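Local coordinates for transcription antitermination protein NusB (Thermotoga maritima, PDB 1TZW) that probably binds the boxA antiterminator sequence of ribosomal RNA operons and is thought to be required for antitermination in rRNA transcription, at residues 13-18 / 32-37; 83-88 / 121-126; 98-103 / 137-142. All coordinates share one frame; numbering follows the deposited sequence.

Contact 1. Residues 13-18 / 32-37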
loop_
_atom_site.group_PDB
_atom_site.type_symbol
_atom_site.label_atom_id
_atom_site.label_comp_id
_atom_site.label_asym_id
_atom_site.label_seq_id
_atom_site.Cartn_x
_atom_site.Cartn_y
_atom_site.Cartn_z
ATOM N N PHE A 13 -6.338 0.706 0.976
ATOM C CA PHE A 13 -6.043 -0.497 1.738
ATOM C C PHE A 13 -7.276 -1.389 1.874
ATOM O O PHE A 13 -7.183 -2.611 1.725
ATOM C CB PHE A 13 -5.517 -0.150 3.133
ATOM C CG PHE A 13 -5.299 -1.351 3.993
ATOM C CD1 PHE A 13 -4.233 -2.208 3.746
ATOM C CD2 PHE A 13 -6.189 -1.663 5.021
ATOM C CE1 PHE A 13 -4.058 -3.361 4.508
ATOM C CE2 PHE A 13 -6.022 -2.817 5.789
ATOM C CZ PHE A 13 -4.958 -3.666 5.532
ATOM N N LYS A 14 -8.425 -0.784 2.161
ATOM C CA LYS A 14 -9.657 -1.551 2.308
ATOM C C LYS A 14 -9.986 -2.310 1.028
ATOM O O LYS A 14 -10.435 -3.452 1.075
ATOM C CB LYS A 14 -10.818 -0.623 2.674
ATOM C CG LYS A 14 -10.659 0.024 4.029
ATOM C CD LYS A 14 -11.753 1.042 4.281
ATOM C CE LYS A 14 -11.531 1.753 5.604
ATOM N NZ LYS A 14 -12.445 2.913 5.754
ATOM N N ALA A 15 -9.758 -1.682 -0.122
ATOM C CA ALA A 15 -10.047 -2.362 -1.376
ATOM C C ALA A 15 -9.114 -3.567 -1.543
ATOM O O ALA A 15 -9.555 -4.649 -1.945
ATOM C CB ALA A 15 -9.911 -1.385 -2.557
ATOM N N LEU A 16 -7.831 -3.380 -1.230
ATOM C CA LEU A 16 -6.845 -4.462 -1.321
ATOM C C LEU A 16 -7.248 -5.622 -0.404
ATOM O O LEU A 16 -7.200 -6.798 -0.789
ATOM C CB LEU A 16 -5.464 -3.950 -0.879
ATOM C CG LEU A 16 -4.309 -3.656 -1.852
ATOM C CD1 LEU A 16 -4.757 -3.571 -3.290
ATOM C CD2 LEU A 16 -3.630 -2.379 -1.399
ATOM N N PHE A 17 -7.624 -5.264 0.821
ATOM C CA PHE A 17 -8.040 -6.232 1.831
ATOM C C PHE A 17 -9.267 -7.019 1.368
ATOM O O PHE A 17 -9.259 -8.249 1.368
ATOM C CB PHE A 17 -8.344 -5.487 3.143
ATOM C CG PHE A 17 -8.732 -6.386 4.294
ATOM C CD1 PHE A 17 -10.014 -6.909 4.387
ATOM C CD2 PHE A 17 -7.808 -6.704 5.281
ATOM C CE1 PHE A 17 -10.375 -7.741 5.450
ATOM C CE2 PHE A 17 -8.154 -7.533 6.349
ATOM C CZ PHE A 17 -9.443 -8.052 6.433
ATOM N N GLN A 18 -10.316 -6.309 0.960
ATOM C CA GLN A 18 -11.547 -6.971 0.532
ATOM C C GLN A 18 -11.337 -7.867 -0.692
ATOM O O GLN A 18 -11.941 -8.933 -0.806
ATOM C CB GLN A 18 -12.648 -5.921 0.282
ATOM C CG GLN A 18 -12.996 -5.126 1.559
ATOM C CD GLN A 18 -14.104 -4.086 1.392
ATOM O OE1 GLN A 18 -14.201 -3.140 2.177
ATOM N NE2 GLN A 18 -14.940 -4.265 0.393
ATOM N N GLU A 32 -14.554 1.231 -5.978
ATOM C CA GLU A 32 -15.704 2.117 -6.183
ATOM C C GLU A 32 -16.821 1.864 -5.179
ATOM O O GLU A 32 -17.592 2.772 -4.857
ATOM C CB GLU A 32 -16.233 2.013 -7.621
ATOM C CG GLU A 32 -15.277 2.524 -8.701
ATOM C CD GLU A 32 -14.760 3.946 -8.457
ATOM O OE1 GLU A 32 -15.426 4.739 -7.751
ATOM O OE2 GLU A 32 -13.683 4.276 -8.993
ATOM N N GLU A 33 -16.920 0.637 -4.670
ATOM C CA GLU A 33 -17.956 0.339 -3.675
ATOM C C GLU A 33 -17.650 1.119 -2.399
ATOM O O GLU A 33 -18.555 1.621 -1.705
ATOM C CB GLU A 33 -17.969 -1.158 -3.329
ATOM C CG GLU A 33 -18.266 -2.095 -4.492
ATOM C CD GLU A 33 -18.116 -3.575 -4.106
ATOM O OE1 GLU A 33 -17.599 -3.871 -3.001
ATOM O OE2 GLU A 33 -18.512 -4.435 -4.925
ATOM N N ILE A 34 -16.361 1.209 -2.091
ATOM C CA ILE A 34 -15.871 1.897 -0.908
ATOM C C ILE A 34 -15.952 3.410 -1.049
ATOM O O ILE A 34 -16.380 4.108 -0.119
ATOM C CB ILE A 34 -14.413 1.483 -0.623
ATOM C CG1 ILE A 34 -14.381 0.003 -0.238
ATOM C CG2 ILE A 34 -13.851 2.281 0.535
ATOM C CD1 ILE A 34 -13.026 -0.650 -0.401
ATOM N N LEU A 35 -15.543 3.926 -2.203
ATOM C CA LEU A 35 -15.589 5.369 -2.410
ATOM C C LEU A 35 -17.022 5.883 -2.508
ATOM O O LEU A 35 -17.868 5.270 -3.155
ATOM C CB LEU A 35 -14.838 5.760 -3.685
ATOM C CG LEU A 35 -13.330 5.477 -3.705
ATOM C CD1 LEU A 35 -12.761 5.890 -5.036
ATOM C CD2 LEU A 35 -12.650 6.263 -2.595
ATOM N N ASP A 36 -17.278 7.010 -1.851
ATOM C CA ASP A 36 -18.578 7.656 -1.906
ATOM C C ASP A 36 -18.346 9.161 -1.829
ATOM O O ASP A 36 -17.190 9.619 -1.840
ATOM C CB ASP A 36 -19.500 7.192 -0.774
ATOM C CG ASP A 36 -18.904 7.400 0.596
ATOM O OD1 ASP A 36 -18.085 8.323 0.764
ATOM O OD2 ASP A 36 -19.275 6.632 1.516
ATOM N N GLU A 37 -19.422 9.939 -1.753
ATOM C CA GLU A 37 -19.271 11.383 -1.716
ATOM C C GLU A 37 -18.745 11.967 -0.416
ATOM O O GLU A 37 -18.607 13.183 -0.309
ATOM C CB GLU A 37 -20.588 12.062 -2.115
ATOM C CG GLU A 37 -20.994 11.758 -3.549
ATOM C CD GLU A 37 -19.965 12.267 -4.536
ATOM O OE1 GLU A 37 -19.854 13.499 -4.696
ATOM O OE2 GLU A 37 -19.260 11.436 -5.134
HETATM O O HOH W 1 -17.138 -2.890 -0.376
#

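Contact 2. Residues 83-88 / 121-126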
loop_
_atom_site.group_PDB
_atom_site.type_symbol
_atom_site.label_atom_id
_atom_site.label_comp_id
_atom_site.label_asym_id
_atom_site.label_seq_id
_atom_site.Cartn_x
_atom_site.Cartn_y
_atom_site.Cartn_z
ATOM N N ASN A 83 -0.829 -6.816 2.126
ATOM C CA ASN A 83 -1.348 -5.638 1.456
ATOM C C ASN A 83 -0.806 -4.314 1.926
ATOM O O ASN A 83 -0.779 -3.359 1.153
ATOM C CB ASN A 83 -2.864 -5.709 1.427
ATOM C CG ASN A 83 -3.325 -6.853 0.546
ATOM O OD1 ASN A 83 -3.748 -7.916 1.034
ATOM N ND2 ASN A 83 -3.190 -6.667 -0.758
ATOM N N VAL A 84 -0.364 -4.235 3.179
ATOM C CA VAL A 84 0.283 -3.003 3.627
ATOM C C VAL A 84 1.602 -2.911 2.856
ATOM O O VAL A 84 1.991 -1.828 2.410
ATOM C CB VAL A 84 0.591 -3.023 5.132
ATOM C CG1 VAL A 84 1.535 -1.868 5.487
ATOM C CG2 VAL A 84 -0.704 -2.907 5.908
ATOM N N LEU A 85 2.293 -4.042 2.688
ATOM C CA LEU A 85 3.548 -4.022 1.939
ATOM C C LEU A 85 3.322 -3.620 0.477
ATOM O O LEU A 85 4.091 -2.836 -0.089
ATOM C CB LEU A 85 4.245 -5.386 2.008
ATOM C CG LEU A 85 4.837 -5.721 3.380
ATOM C CD1 LEU A 85 5.492 -7.088 3.289
ATOM C CD2 LEU A 85 5.865 -4.650 3.808
ATOM N N ARG A 86 2.263 -4.149 -0.139
ATOM C CA ARG A 86 1.963 -3.816 -1.529
ATOM C C ARG A 86 1.664 -2.337 -1.674
ATOM O O ARG A 86 2.180 -1.672 -2.566
ATOM C CB ARG A 86 0.742 -4.607 -2.023
ATOM C CG ARG A 86 1.014 -6.056 -2.333
ATOM C CD ARG A 86 -0.294 -6.762 -2.579
ATOM N NE ARG A 86 -0.104 -8.062 -3.200
ATOM C CZ ARG A 86 -1.033 -9.006 -3.259
ATOM N NH1 ARG A 86 -0.769 -10.154 -3.876
ATOM N NH2 ARG A 86 -2.209 -8.820 -2.669
ATOM N N LEU A 87 0.825 -1.820 -0.785
ATOM C CA LEU A 87 0.448 -0.414 -0.831
ATOM C C LEU A 87 1.656 0.503 -0.629
ATOM O O LEU A 87 1.870 1.446 -1.400
ATOM C CB LEU A 87 -0.614 -0.134 0.240
ATOM C CG LEU A 87 -1.253 1.257 0.315
ATOM C CD1 LEU A 87 -0.254 2.289 0.804
ATOM C CD2 LEU A 87 -1.794 1.635 -1.048
ATOM N N ALA A 88 2.446 0.223 0.404
ATOM C CA ALA A 88 3.614 1.051 0.702
ATOM C C ALA A 88 4.672 0.984 -0.387
ATOM O O ALA A 88 5.314 1.992 -0.695
ATOM C CB ALA A 88 4.216 0.661 2.052
ATOM N N LYS A 121 6.336 -3.894 13.418
ATOM C CA LYS A 121 7.781 -4.092 13.375
ATOM C C LYS A 121 8.180 -4.823 12.106
ATOM O O LYS A 121 9.183 -4.486 11.478
ATOM C CB LYS A 121 8.246 -4.910 14.583
ATOM C CE LYS A 121 7.004 -5.229 18.161
ATOM N NZ LYS A 121 6.839 -3.788 18.504
ATOM N N PHE A 122 7.396 -5.835 11.737
ATOM C CA PHE A 122 7.689 -6.606 10.545
ATOM C C PHE A 122 7.697 -5.715 9.300
ATOM O O PHE A 122 8.684 -5.681 8.566
ATOM C CB PHE A 122 6.668 -7.731 10.380
ATOM C CG PHE A 122 6.766 -8.441 9.059
ATOM C CD1 PHE A 122 7.941 -9.070 8.679
ATOM C CD2 PHE A 122 5.689 -8.435 8.177
ATOM C CE1 PHE A 122 8.050 -9.683 7.428
ATOM C CE2 PHE A 122 5.791 -9.043 6.931
ATOM C CZ PHE A 122 6.975 -9.669 6.558
ATOM N N VAL A 123 6.606 -4.985 9.066
ATOM C CA VAL A 123 6.547 -4.121 7.882
ATOM C C VAL A 123 7.574 -2.987 7.933
ATOM O O VAL A 123 8.097 -2.593 6.899
ATOM C CB VAL A 123 5.128 -3.526 7.651
ATOM C CG1 VAL A 123 4.100 -4.643 7.519
ATOM C CG2 VAL A 123 4.756 -2.590 8.774
ATOM N N ASN A 124 7.881 -2.460 9.115
ATOM C CA ASN A 124 8.877 -1.390 9.187
ATOM C C ASN A 124 10.215 -1.932 8.671
ATOM O O ASN A 124 10.911 -1.280 7.889
ATOM C CB ASN A 124 9.043 -0.915 10.630
ATOM C CG ASN A 124 9.761 0.426 10.734
ATOM O OD1 ASN A 124 10.434 0.869 9.803
ATOM N ND2 ASN A 124 9.628 1.072 11.887
ATOM N N GLY A 125 10.559 -3.144 9.103
ATOM C CA GLY A 125 11.811 -3.739 8.674
ATOM C C GLY A 125 11.890 -3.971 7.178
ATOM O O GLY A 125 12.869 -3.608 6.536
ATOM N N ILE A 126 10.853 -4.573 6.614
ATOM C CA ILE A 126 10.839 -4.856 5.187
ATOM C C ILE A 126 10.831 -3.564 4.361
ATOM O O ILE A 126 11.592 -3.432 3.408
ATOM C CB ILE A 126 9.613 -5.720 4.811
ATOM C CG1 ILE A 126 9.663 -7.066 5.546
ATOM C CG2 ILE A 126 9.581 -5.956 3.313
ATOM C CD1 ILE A 126 10.931 -7.873 5.255
#

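Contact 3. Residues 98-103 / 137-142. With CA (calcium ion), chain B.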
loop_
_atom_site.group_PDB
_atom_site.type_symbol
_atom_site.label_atom_id
_atom_site.label_comp_id
_atom_site.label_asym_id
_atom_site.label_seq_id
_atom_site.Cartn_x
_atom_site.Cartn_y
_atom_site.Cartn_z
ATOM N N ILE A 98 6.420 12.301 -1.888
ATOM C CA ILE A 98 6.138 11.851 -0.527
ATOM C C ILE A 98 7.433 11.320 0.098
ATOM O O ILE A 98 8.027 10.376 -0.408
ATOM C CB ILE A 98 5.092 10.718 -0.493
ATOM C CG1 ILE A 98 3.803 11.164 -1.189
ATOM C CG2 ILE A 98 4.810 10.308 0.961
ATOM C CD1 ILE A 98 2.692 10.138 -1.123
ATOM N N PRO A 99 7.890 11.926 1.210
ATOM C CA PRO A 99 9.127 11.431 1.830
ATOM C C PRO A 99 9.012 9.964 2.225
ATOM O O PRO A 99 7.955 9.492 2.631
ATOM C CB PRO A 99 9.317 12.345 3.049
ATOM C CG PRO A 99 7.996 13.009 3.244
ATOM C CD PRO A 99 7.398 13.138 1.882
ATOM N N ILE A 100 10.111 9.239 2.099
ATOM C CA ILE A 100 10.132 7.838 2.450
ATOM C C ILE A 100 9.574 7.570 3.853
ATOM O O ILE A 100 8.758 6.659 4.038
ATOM C CB ILE A 100 11.580 7.317 2.358
ATOM C CG1 ILE A 100 11.984 7.255 0.884
ATOM C CG2 ILE A 100 11.731 5.977 3.082
ATOM C CD1 ILE A 100 13.496 7.077 0.690
ATOM N N GLU A 101 9.982 8.366 4.843
ATOM C CA GLU A 101 9.532 8.124 6.211
ATOM C C GLU A 101 8.037 8.324 6.399
ATOM O O GLU A 101 7.439 7.733 7.297
ATOM C CB GLU A 101 10.326 8.980 7.205
ATOM C CG GLU A 101 9.856 10.406 7.350
ATOM C CD GLU A 101 10.996 11.361 7.655
ATOM O OE1 GLU A 101 11.833 11.016 8.520
ATOM O OE2 GLU A 101 11.038 12.440 7.024
ATOM N N VAL A 102 7.433 9.167 5.569
ATOM C CA VAL A 102 5.995 9.373 5.669
ATOM C C VAL A 102 5.317 8.096 5.185
ATOM O O VAL A 102 4.401 7.569 5.823
ATOM C CB VAL A 102 5.545 10.577 4.800
ATOM C CG1 VAL A 102 4.036 10.613 4.691
ATOM C CG2 VAL A 102 6.044 11.873 5.423
ATOM N N THR A 103 5.774 7.576 4.052
ATOM C CA THR A 103 5.178 6.351 3.536
ATOM C C THR A 103 5.327 5.185 4.507
ATOM O O THR A 103 4.370 4.458 4.765
ATOM C CB THR A 103 5.820 5.961 2.183
ATOM O OG1 THR A 103 5.479 6.951 1.211
ATOM C CG2 THR A 103 5.344 4.587 1.723
ATOM N N LYS A 137 16.051 8.030 -6.706
ATOM C CA LYS A 137 17.070 8.890 -6.127
ATOM C C LYS A 137 16.560 10.256 -5.704
ATOM O O LYS A 137 16.980 10.777 -4.676
ATOM C CB LYS A 137 18.238 9.030 -7.105
ATOM C CG LYS A 137 19.040 7.738 -7.218
ATOM C CD LYS A 137 20.209 7.853 -8.185
ATOM C CE LYS A 137 21.084 6.608 -8.116
ATOM N NZ LYS A 137 22.330 6.740 -8.920
ATOM N N GLU A 138 15.642 10.824 -6.476
ATOM C CA GLU A 138 15.098 12.143 -6.149
ATOM C C GLU A 138 14.351 12.153 -4.819
ATOM O O GLU A 138 14.316 13.169 -4.126
ATOM C CB GLU A 138 14.154 12.630 -7.253
ATOM C CG GLU A 138 14.744 12.517 -8.656
ATOM C CD GLU A 138 14.484 11.158 -9.278
ATOM O OE1 GLU A 138 13.431 11.004 -9.926
ATOM O OE2 GLU A 138 15.312 10.239 -9.112
ATOM N N LYS A 139 13.762 11.020 -4.448
ATOM C CA LYS A 139 13.014 10.955 -3.200
ATOM C C LYS A 139 13.928 11.180 -1.990
ATOM O O LYS A 139 13.498 11.703 -0.969
ATOM C CB LYS A 139 12.279 9.604 -3.116
ATOM C CG LYS A 139 11.288 9.496 -1.986
ATOM C CD LYS A 139 10.232 8.412 -2.245
ATOM C CE LYS A 139 9.140 8.900 -3.190
ATOM N NZ LYS A 139 7.943 7.986 -3.157
ATOM N N PHE A 140 15.199 10.794 -2.106
ATOM C CA PHE A 140 16.143 10.989 -1.012
ATOM C C PHE A 140 16.545 12.451 -0.857
ATOM O O PHE A 140 17.122 12.834 0.159
ATOM C CB PHE A 140 17.407 10.154 -1.229
ATOM C CG PHE A 140 17.169 8.683 -1.175
ATOM C CD1 PHE A 140 16.861 7.968 -2.332
ATOM C CD2 PHE A 140 17.212 8.009 0.038
ATOM C CE1 PHE A 140 16.599 6.591 -2.281
ATOM C CE2 PHE A 140 16.948 6.632 0.102
ATOM C CZ PHE A 140 16.643 5.928 -1.056
ATOM N N GLU A 141 16.250 13.261 -1.865
ATOM C CA GLU A 141 16.595 14.675 -1.818
ATOM C C GLU A 141 15.440 15.532 -1.326
ATOM O O GLU A 141 15.552 16.756 -1.304
ATOM C CB GLU A 141 17.027 15.188 -3.203
ATOM C CG GLU A 141 18.219 14.466 -3.822
ATOM C CD GLU A 141 19.358 14.274 -2.843
ATOM O OE1 GLU A 141 19.328 13.279 -2.092
ATOM O OE2 GLU A 141 20.277 15.124 -2.812
ATOM N N LEU A 142 14.327 14.911 -0.941
ATOM C CA LEU A 142 13.181 15.696 -0.463
ATOM C C LEU A 142 13.433 16.372 0.876
ATOM O O LEU A 142 14.215 15.826 1.689
ATOM C CB LEU A 142 11.940 14.807 -0.344
ATOM C CG LEU A 142 11.299 14.319 -1.640
ATOM C CD1 LEU A 142 10.156 13.372 -1.287
ATOM C CD2 LEU A 142 10.778 15.513 -2.455
ATOM O OXT LEU A 142 12.810 17.431 1.100
HETATM CA CA CA B . 13.410 17.840 3.440
HETATM O O HOH W 2 7.561 7.679 -0.425
HETATM O O HOH W 3 12.497 10.834 1.471
HETATM O O HOH W 4 14.683 16.155 4.544
HETATM O O HOH W 5 14.998 19.557 2.661
HETATM O O HOH W 6 11.704 16.239 4.105
#

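Contact 1. Residues 13-18 / 32-37
Helix 5-19 and the last turn of helix 27-34 come together with A15 and I34 as the nearest pair of backbone positions, their CA atoms 7.2 Å apart. At A15 only a methyl stands on the backbone, which is consistent with the close spacing. I34 supplies nearly everything from the other side, and its terminal CD1 does the touching: it sits against the backbone of helix 5-19, with CD1 of I34 3.4 Å from A15 N. The CB methyl of A15 lies beside it, 3.9 Å from I34 CD1, and the CB of K14 closes in at 3.8 Å from the same carbon. The isoleucine gets there because its CG1 lies anti to its carbonyl carbon (chi1 -66°) and CD1 then extends outward (chi2 160°). K14 gives only the root of its chain; beyond CG the extended lysine runs away from I34.

Q18 comes at I34 from the opposite direction. Its straight chain lays the amide beside the isoleucine end, with OE1 of Q18 3.8 Å from I34 CD1, a van der Waals contact. The other arm of the amide reaches E33 through one water: Q18 NE2 donates to it over 2.7 Å, and the water donates in turn to E33 OE1 at 2.8 Å. The second carboxylate oxygen of E33 forms a salt bridge with R22, in the connection between the two helices. A15 also packs on L27 and L31, so helix 27-34 meets it at earlier positions too.

Direct contact here is therefore van der Waals packing of the isoleucine end on the helix backbone, two CB atoms and the glutamine amide, while the polar link between the segments is carried by water at the protein surface, with the carboxylate of E33 shared between that water and an arginine.

Contact 2. Residues 83-88 / 121-126
L85 and F122 meet at about a right angle, the leucine of helix 79-94 bringing CD1 to within 4.1 Å of F122 CE2. The methyl approaches the phenylalanine obliquely. With F122 CG anti to its backbone N (chi1 171°), the aromatic side chain swings toward helix 79-94 although its CB does not point straight across. The other leucine methyl is turned to a different set of neighbours: CD2 of L85 lies 4.0 Å from I126 CG2 and is as near to the I126 CB, and those two side chains also cross close to perpendicular. V123, which lies between F122 and I126 in sequence, offers its CB at 4.1 Å from L85 CD2, and its CG1 touches the same methyl. The forked end of L85 thus divides its work, one branch on the ring and the other on the beta-branched pair.

The axes of the two short segments run in broadly the same direction, at 33°, and pass 10.4 Å apart. This is helix packing in the interior of the all-helical NusB fold, joining helix 79-94 to helix 119-134, with helix 100-114 intervening in the chain. A111 of that intervening helix touches V123, and I110 touches V84.

V84 takes a looser part, its CG1 facing V123 CG1 across 4.3 Å. Its neighbours extend the apolar layer, since F13 of helix 5-19 packs on V84. Round the ring, L69 and L77 from loop regions lie against F122, L77 also reaching L85, while L127, which follows I126 in helix 119-134, touches L85 and A88.

Contact 3. Residues 98-103 / 137-142
The F140 ring takes I100 CD1 over one face, with K137 CA in plane at its edge. The methyl sits 3.9 Å from the ring centroid, 24° off the normal, a CH-pi contact shifted toward the rim where I100 CD1 and F140 CE2 are 3.5 Å apart.

I100 also lays CG1 against K139 CG at 3.7 Å. From there the lysine bends at chi3 (-80°), carrying CE past I98 O and placing NZ where L92 O and E95 O accept its hydrogen bonds. A water accepts from K139 NZ and donates to I98 O and T103 OG1; a second joins I100 N to K139 O. A methionine in place of K139 would probably leave the carbonyls of L92 and E95 without their charged donor and disturb that first water.

L142 rests CD1 on the I98-P99 peptide, 3.7 Å from P99 N, while both oxygens of its terminal carboxylate bind a calcium ion, OXT at 2.5 Å, alongside three waters.

The C-terminal tail following helix 119-134 is thereby held against the start of helix 100-114, with K139 reaching the end of helix 79-94 and I98 touching R5 of helix 5-19.

Overall arrangement
Contact 2 is the buried one, entirely apolar between its segments; contact 1 lies at the surface and contact 3 is partly buried. Both outer contacts add water bridges to apolar touches, and contact 3 also holds a charged lysine end and a calcium ion. Helix 79-94 is the common element: in contact 2 it is a partner, F13 and L16 of contact 1 pack on its V84 and N83, and T103 CG2 of contact 3 lies 3.5 Å from A88 O. Contacts 1 and 3 do not touch, their nearest atoms being about 11 Å apart. Contact 1 joins helices consecutive in sequence, whereas the segments of contacts 2 and 3 alternate along the chain.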